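Long-range contact in ORF 37 (PDB 3POV), which processes branched or non-linear viral DNA as an endonuclease and exonuclease acting on double- and single-stranded DNA: residues 218-223 and 379-384. Residues are numbered along the deposited sequence; the frame is centred on the assembly and turned at random.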
loop_
_atom_site.group_PDB
_atom_site.type_symbol
_atom_site.label_atom_id
_atom_site.label_comp_id
_atom_site.label_asym_id
_atom_site.label_seq_id
_atom_site.Cartn_x
_atom_site.Cartn_y
_atom_site.Cartn_z
ATOM N N PHE A 218 12.144 -3.375 -1.169
ATOM C CA PHE A 218 10.870 -2.670 -1.108
ATOM C C PHE A 218 9.784 -3.525 -1.730
ATOM O O PHE A 218 10.055 -4.355 -2.591
ATOM C CB PHE A 218 10.941 -1.340 -1.850
ATOM C CG PHE A 218 11.879 -0.351 -1.234
ATOM C CD1 PHE A 218 11.523 0.338 -0.091
ATOM C CD2 PHE A 218 13.115 -0.104 -1.803
ATOM C CE1 PHE A 218 12.382 1.255 0.478
ATOM C CE2 PHE A 218 13.978 0.805 -1.237
ATOM C CZ PHE A 218 13.609 1.489 -0.094
ATOM N N GLY A 219 8.550 -3.318 -1.299
ATOM C CA GLY A 219 7.445 -4.087 -1.831
ATOM C C GLY A 219 6.107 -3.470 -1.493
ATOM O O GLY A 219 5.931 -2.903 -0.413
ATOM N N VAL A 220 5.161 -3.574 -2.421
ATOM C CA VAL A 220 3.831 -3.034 -2.198
ATOM C C VAL A 220 2.759 -3.844 -2.910
ATOM O O VAL A 220 3.047 -4.818 -3.608
ATOM C CB VAL A 220 3.720 -1.590 -2.708
ATOM C CG1 VAL A 220 4.766 -0.699 -2.050
ATOM C CG2 VAL A 220 3.843 -1.561 -4.231
ATOM N N SER A 221 1.515 -3.427 -2.709
ATOM C CA SER A 221 0.405 -3.852 -3.540
ATOM C C SER A 221 -0.470 -2.632 -3.793
ATOM O O SER A 221 -0.559 -1.739 -2.952
ATOM C CB SER A 221 -0.399 -4.958 -2.866
ATOM O OG SER A 221 -1.362 -5.487 -3.762
ATOM N N LEU A 222 -1.097 -2.585 -4.959
ATOM C CA LEU A 222 -1.991 -1.490 -5.300
ATOM C C LEU A 222 -3.425 -1.886 -4.980
ATOM O O LEU A 222 -3.757 -3.071 -4.967
ATOM C CB LEU A 222 -1.868 -1.154 -6.784
ATOM C CG LEU A 222 -0.456 -0.873 -7.291
ATOM C CD1 LEU A 222 -0.442 -0.764 -8.807
ATOM C CD2 LEU A 222 0.099 0.387 -6.650
ATOM N N ASP A 223 -4.270 -0.889 -4.730
ATOM C CA ASP A 223 -5.672 -1.131 -4.400
ATOM C C ASP A 223 -6.550 -1.183 -5.637
ATOM O O ASP A 223 -7.345 -2.102 -5.804
ATOM C CB ASP A 223 -6.198 -0.045 -3.464
ATOM C CG ASP A 223 -5.573 -0.106 -2.098
ATOM O OD1 ASP A 223 -5.452 -1.222 -1.545
ATOM O OD2 ASP A 223 -5.203 0.962 -1.575
ATOM N N VAL A 379 2.037 6.174 -1.099
ATOM C CA VAL A 379 1.789 6.298 -2.527
ATOM C C VAL A 379 3.086 6.612 -3.266
ATOM O O VAL A 379 3.223 6.317 -4.451
ATOM C CB VAL A 379 0.745 7.376 -2.833
ATOM C CG1 VAL A 379 0.309 7.281 -4.287
ATOM C CG2 VAL A 379 -0.450 7.226 -1.910
ATOM N N LEU A 380 4.034 7.209 -2.552
ATOM C CA LEU A 380 5.362 7.454 -3.092
ATOM C C LEU A 380 6.031 6.119 -3.429
ATOM O O LEU A 380 6.491 5.921 -4.556
ATOM C CB LEU A 380 6.208 8.232 -2.090
ATOM C CG LEU A 380 7.533 8.803 -2.607
ATOM C CD1 LEU A 380 7.942 10.023 -1.791
ATOM C CD2 LEU A 380 8.646 7.758 -2.623
ATOM N N LEU A 381 6.068 5.207 -2.454
ATOM C CA LEU A 381 6.678 3.896 -2.644
ATOM C C LEU A 381 6.023 3.179 -3.810
ATOM O O LEU A 381 6.701 2.649 -4.686
ATOM C CB LEU A 381 6.548 3.042 -1.384
ATOM C CG LEU A 381 7.788 2.292 -0.889
ATOM C CD1 LEU A 381 7.411 1.196 0.106
ATOM C CD2 LEU A 381 8.597 1.705 -2.045
ATOM N N GLN A 382 4.696 3.180 -3.815
ATOM C CA GLN A 382 3.915 2.508 -4.845
ATOM C C GLN A 382 4.220 3.050 -6.245
ATOM O O GLN A 382 4.313 2.287 -7.205
ATOM C CB GLN A 382 2.417 2.605 -4.517
ATOM C CG GLN A 382 2.078 2.019 -3.139
ATOM C CD GLN A 382 0.600 2.128 -2.754
ATOM O OE1 GLN A 382 -0.183 2.841 -3.384
ATOM N NE2 GLN A 382 0.223 1.415 -1.702
ATOM N N SER A 383 4.384 4.364 -6.360
ATOM C CA SER A 383 4.692 4.969 -7.651
ATOM C C SER A 383 6.094 4.567 -8.113
ATOM O O SER A 383 6.322 4.338 -9.300
ATOM C CB SER A 383 4.558 6.495 -7.593
ATOM O OG SER A 383 5.516 7.059 -6.716
ATOM N N SER A 384 7.020 4.478 -7.164
ATOM C CA SER A 384 8.385 4.053 -7.446
ATOM C C SER A 384 8.427 2.619 -7.947
ATOM O O SER A 384 9.163 2.299 -8.873
ATOM C CB SER A 384 9.259 4.181 -6.199
ATOM O OG SER A 384 9.378 5.536 -5.805
#
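Leu380 O, just ahead of the Leu381 side chain that meets Phe218 and Val220, accepts three donors: Ser384 N in the helical bond, Ser383 OG at 2.6 Å, and Ser384 OG. The last comes from above the carbonyl plane, 40° out of it. Leu381 makes its contacts through methyl groups and forks under the strand: its CD2 meets Phe218 CD1 obliquely at 3.8 Å, while its CD1 lies 3.9 Å from Val220 CG1. That same Val220 methyl, anti to its carbonyl carbon (chi1 -57°), also reaches Gln382 CG at 4.0 Å, which places it over both helix residues. Strand 218-220 passes helical segment 379-384, part of helix 374-388, nearly at right angles (100°), the axes approaching to 8.3 Å, and its next residues run to Asp223, a magnesium ligand together with Glu246 and Ile247. This is the metal centre of the PD-(D/E)XK nuclease fold, and Asp223 OD2 also accepts a hydrogen bond from Ile247 N. Beyond Val220, the side chains of Leu222 and Gln382 run antiparallel alongside each other, Leu222 CD2 lying 3.9 Å from Gln382 CB. The beta carbon of Ser221 is directed away from the helix, its OG hydrogen-bonded to Gly208 O.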